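Local coordinates for mitogen-activated protein kinase kinase kinase 15 (Homo sapiens, PDB 6V0M) that probably mediates, through this sterile alpha-motif domain, complex formation between apoptosis signal-regulating kinases, the full-length enzyme being a protein kinase that phosphorylates MAP kinase kinases, at residues 31-34 and 35-39; 58-61 and 62-66. All blocks are in the same frame, centred on the assembly; numbering follows the deposited sequence.

Contacts 1 and 2 are both helical turns of the compact five-helix SAM domain, and their centres lie about 11 Å apart. Contact 1 takes in helix 31-37 and its exit toward helix 40-45, whereas contact 2 lies within the long C-terminal helix 50-70. Arg-64 joins them: its NE is 2.7 Å from Leu-35 O and its NH2 is 2.8 Å from Ile-38 O, both probable hydrogen bonds, so one guanidinium of contact 2 binds backbone carbonyls at the end of contact 1. Apolar packing reinforces the link, with Ile-34 on Val-60 and Leu-35 on Tyr-63, while Trp-10 of helix 4-13 touches side chains of both contacts. The kinase active site belongs to another domain.

Contact 1: residues 31-34 and 35-39; sequences LSDI and LNEIT
Ser-32 and Asn-36 meet through a carbonyl that takes two hydrogen bonds. Ser-32 O accepts Asn-36 N at 2.9 Å and also Asn-36 ND2 at 3.1 Å, the latter in the carbonyl plane on a lone pair, though bent to 136° at the hydrogen. With Asn-36 CG beside its own backbone N (chi1 -61°), the side-chain amide folds back over the preceding turn.

Asp-33 O is doubly engaged as well. Glu-37 N, 2.8 Å away, stands above the carbonyl plane, while Ile-38 N reaches the same oxygen nearly along the C=O axis at 2.9 Å; this i to i+5 bond marks the wider pi-type turn. Leu-35 N closes an ordinary turn on Leu-31 O.

Two pairs make the apolar contacts. Leu-31 CG lies 3.9 Å from Leu-35 CD1, and Ile-34 CG2 is equally distant from Ile-38 CD1. Trp-10 of helix 4-13 touches Leu-31, Ile-34 and Leu-35; Ile-34 and Ile-38 also meet Tyr-29.

Asp-33 OD2 is hydrogen-bonded to Thr-30 N, while Asp-33 OD1 stays 5.6 Å from Glu-37 OE1, like charges not in contact. Ser-32 O and Asp-33 O are thus each gripped by two N-H donors, one pair including a side-chain amide, the other spanning the pi-type turn.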
loop_
_atom_site.group_PDB
_atom_site.type_symbol
_atom_site.label_atom_id
_atom_site.label_comp_id
_atom_site.label_asym_id
_atom_site.label_seq_id
_atom_site.Cartn_x
_atom_site.Cartn_y
_atom_site.Cartn_z
ATOM N N LEU A 31 3.723 6.418 1.330
ATOM C CA LEU A 31 3.851 5.199 2.099
ATOM C C LEU A 31 3.117 5.396 3.416
ATOM O O LEU A 31 2.397 4.501 3.879
ATOM C CB LEU A 31 5.323 4.847 2.302
ATOM C CG LEU A 31 5.649 3.529 3.014
ATOM C CD1 LEU A 31 4.912 2.378 2.447
ATOM C CD2 LEU A 31 7.160 3.305 2.905
ATOM N N SER A 32 3.249 6.580 4.019
ATOM C CA SER A 32 2.493 6.862 5.254
ATOM C C SER A 32 0.990 6.633 5.117
ATOM O O SER A 32 0.303 6.043 6.003
ATOM C CB SER A 32 2.759 8.283 5.734
ATOM O OG SER A 32 2.120 8.456 6.943
ATOM N N ASP A 33 0.425 7.125 4.008
ATOM C CA ASP A 33 -0.994 6.944 3.737
ATOM C C ASP A 33 -1.348 5.444 3.710
ATOM O O ASP A 33 -2.451 5.065 4.199
ATOM C CB ASP A 33 -1.468 7.603 2.400
ATOM C CG ASP A 33 -1.285 9.084 2.321
ATOM O OD1 ASP A 33 -1.437 9.809 3.336
ATOM O OD2 ASP A 33 -1.085 9.592 1.165
ATOM N N ILE A 34 -0.516 4.624 3.023
ATOM C CA ILE A 34 -0.794 3.212 2.810
ATOM C C ILE A 34 -0.734 2.500 4.172
ATOM O O ILE A 34 -1.637 1.800 4.504
ATOM C CB ILE A 34 0.144 2.551 1.802
ATOM C CG1 ILE A 34 -0.010 3.177 0.360
ATOM C CG2 ILE A 34 -0.110 1.104 1.663
ATOM C CD1 ILE A 34 -1.410 3.263 -0.115
ATOM N N LEU A 35 0.324 2.786 4.927
ATOM C CA LEU A 35 0.495 2.110 6.252
ATOM C C LEU A 35 -0.570 2.481 7.278
ATOM O O LEU A 35 -0.966 1.660 8.105
ATOM C CB LEU A 35 1.876 2.427 6.782
ATOM C CG LEU A 35 3.042 1.862 5.978
ATOM C CD1 LEU A 35 4.331 2.446 6.576
ATOM C CD2 LEU A 35 3.046 0.357 5.822
ATOM N N ASN A 36 -0.965 3.757 7.290
ATOM C CA ASN A 36 -1.784 4.351 8.371
ATOM C C ASN A 36 -3.265 4.703 8.042
ATOM O O ASN A 36 -4.126 4.624 8.883
ATOM C CB ASN A 36 -1.077 5.577 8.909
ATOM C CG ASN A 36 0.275 5.219 9.490
ATOM O OD1 ASN A 36 0.321 4.503 10.476
ATOM N ND2 ASN A 36 1.371 5.603 8.832
ATOM N N GLU A 37 -3.546 5.118 6.799
ATOM C CA GLU A 37 -4.817 5.775 6.472
ATOM C C GLU A 37 -5.743 5.006 5.574
ATOM O O GLU A 37 -6.933 5.079 5.738
ATOM C CB GLU A 37 -4.540 7.121 5.755
ATOM C CG GLU A 37 -3.521 8.020 6.427
ATOM C CD GLU A 37 -4.093 8.665 7.656
ATOM O OE1 GLU A 37 -5.129 9.330 7.509
ATOM O OE2 GLU A 37 -3.500 8.584 8.738
ATOM N N ILE A 38 -5.202 4.297 4.577
ATOM C CA ILE A 38 -6.092 3.646 3.614
ATOM C C ILE A 38 -6.937 2.533 4.201
ATOM O O ILE A 38 -6.616 1.926 5.248
ATOM C CB ILE A 38 -5.372 3.087 2.388
ATOM C CG1 ILE A 38 -4.421 1.976 2.806
ATOM C CG2 ILE A 38 -4.766 4.267 1.615
ATOM C CD1 ILE A 38 -3.969 1.057 1.759
ATOM N N THR A 39 -8.082 2.333 3.549
ATOM C CA THR A 39 -8.977 1.256 3.874
ATOM C C THR A 39 -8.925 0.283 2.755
ATOM O O THR A 39 -8.474 0.592 1.634
ATOM C CB THR A 39 -10.398 1.737 4.078
ATOM O OG1 THR A 39 -10.945 2.199 2.807
ATOM C CG2 THR A 39 -10.440 2.818 5.159
#

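Contact 2: residues 58-61 and 62-66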
loop_
_atom_site.group_PDB
_atom_site.type_symbol
_atom_site.label_atom_id
_atom_site.label_comp_id
_atom_site.label_asym_id
_atom_site.label_seq_id
_atom_site.Cartn_x
_atom_site.Cartn_y
_atom_site.Cartn_z
ATOM N N SER A 58 -2.497 -7.467 4.043
ATOM C CA SER A 58 -1.905 -8.262 5.131
ATOM C C SER A 58 -0.696 -7.549 5.732
ATOM O O SER A 58 -0.602 -7.445 6.989
ATOM C CB SER A 58 -1.505 -9.680 4.689
ATOM O OG SER A 58 -0.536 -9.634 3.683
ATOM N N ALA A 59 0.163 -6.964 4.874
ATOM C CA ALA A 59 1.311 -6.161 5.347
ATOM C C ALA A 59 0.880 -4.916 6.165
ATOM O O ALA A 59 1.376 -4.682 7.293
ATOM C CB ALA A 59 2.292 -5.756 4.286
ATOM N N VAL A 60 -0.070 -4.158 5.620
ATOM C CA VAL A 60 -0.611 -2.978 6.280
ATOM C C VAL A 60 -1.230 -3.389 7.669
ATOM O O VAL A 60 -0.961 -2.759 8.707
ATOM C CB VAL A 60 -1.630 -2.305 5.401
ATOM C CG1 VAL A 60 -2.388 -1.230 6.143
ATOM C CG2 VAL A 60 -0.953 -1.757 4.137
ATOM N N SER A 61 -2.051 -4.462 7.686
ATOM C CA SER A 61 -2.728 -4.890 8.887
ATOM C C SER A 61 -1.747 -5.333 9.991
ATOM O O SER A 61 -1.963 -5.000 11.166
ATOM C CB SER A 61 -3.718 -6.024 8.613
ATOM O OG SER A 61 -4.641 -5.597 7.647
ATOM N N GLN A 62 -0.708 -6.067 9.609
ATOM C CA GLN A 62 0.340 -6.473 10.574
ATOM C C GLN A 62 1.092 -5.284 11.161
ATOM O O GLN A 62 1.407 -5.264 12.384
ATOM C CB GLN A 62 1.362 -7.384 9.907
ATOM C CG GLN A 62 0.803 -8.720 9.474
ATOM C CD GLN A 62 1.873 -9.550 8.793
ATOM O OE1 GLN A 62 2.958 -9.774 9.361
ATOM N NE2 GLN A 62 1.577 -10.016 7.582
ATOM N N TYR A 63 1.375 -4.275 10.316
ATOM C CA TYR A 63 2.006 -3.051 10.764
ATOM C C TYR A 63 1.101 -2.361 11.778
ATOM O O TYR A 63 1.578 -1.996 12.870
ATOM C CB TYR A 63 2.345 -2.075 9.607
ATOM C CG TYR A 63 2.831 -0.773 10.098
ATOM C CD1 TYR A 63 4.125 -0.647 10.710
ATOM C CD2 TYR A 63 1.997 0.321 10.110
ATOM C CE1 TYR A 63 4.524 0.551 11.215
ATOM C CE2 TYR A 63 2.418 1.553 10.550
ATOM C CZ TYR A 63 3.681 1.655 11.127
ATOM O OH TYR A 63 4.166 2.855 11.617
ATOM N N ARG A 64 -0.183 -2.249 11.450
ATOM C CA ARG A 64 -1.124 -1.535 12.324
ATOM C C ARG A 64 -1.362 -2.262 13.650
ATOM O O ARG A 64 -1.460 -1.641 14.746
ATOM C CB ARG A 64 -2.458 -1.254 11.637
ATOM C CG ARG A 64 -2.299 -0.363 10.378
ATOM C CD ARG A 64 -3.632 -0.095 9.773
ATOM N NE ARG A 64 -3.467 0.733 8.556
ATOM C CZ ARG A 64 -4.444 1.109 7.740
ATOM N NH1 ARG A 64 -5.690 0.728 7.913
ATOM N NH2 ARG A 64 -4.140 1.849 6.656
ATOM N N ARG A 65 -1.427 -3.589 13.565
ATOM C CA ARG A 65 -1.564 -4.418 14.798
ATOM C C ARG A 65 -0.366 -4.288 15.708
ATOM O O ARG A 65 -0.515 -4.207 16.937
ATOM C CB ARG A 65 -1.858 -5.864 14.472
ATOM C CG ARG A 65 -3.319 -6.070 14.017
ATOM C CD ARG A 65 -3.777 -7.536 13.972
ATOM N NE ARG A 65 -3.777 -7.973 12.574
ATOM C CZ ARG A 65 -2.807 -8.664 11.973
ATOM N NH1 ARG A 65 -1.767 -9.150 12.675
ATOM N NH2 ARG A 65 -2.929 -8.950 10.677
ATOM N N ALA A 66 0.831 -4.295 15.125
ATOM C CA ALA A 66 2.058 -4.153 15.882
ATOM C C ALA A 66 2.140 -2.794 16.557
ATOM O O ALA A 66 2.542 -2.724 17.750
ATOM C CB ALA A 66 3.268 -4.360 14.993
#
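The middle of the long C-terminal helix of the SAM domain holds this contact, where regular i to i+4 bonds join 58-61 to 62-66. Arg-64 N, for instance, donates to Val-60 O at 2.9 Å.

Val-60 and Arg-64 run side by side on the inward flank. Val-60 CG1 sits over one face of the guanidinium, 3.1 Å above its plane and offset toward the rim, with NE of Arg-64 3.3 Å from this methyl. The arginine chain is extended from CG to NE (chi3 -179°), which lays its flat end alongside the Val-60 methyl, where NE and NH2 donate to Leu-35 O and Ile-38 O. A methionine here has no N-H to donate, and would probably leave those two carbonyls without their mate and the tie to helix 31-37 weaker.

On the outer flank Gln-62 runs extended back along the helix, its NE2 making a weak bond to Ser-58 O at 3.4 Å, bent to 129°. Arg-65, bent at chi3 (-103°), brings its guanidinium back so that Ser-61 O lies 3.7 Å above one face, offset toward the rim; Ser-61 OG itself bonds to Trp-57 O.

Such a division, with Val-60 turned to the core and Gln-62 and Arg-65 outward, is that of an amphipathic alpha-helix packed on a small helical bundle.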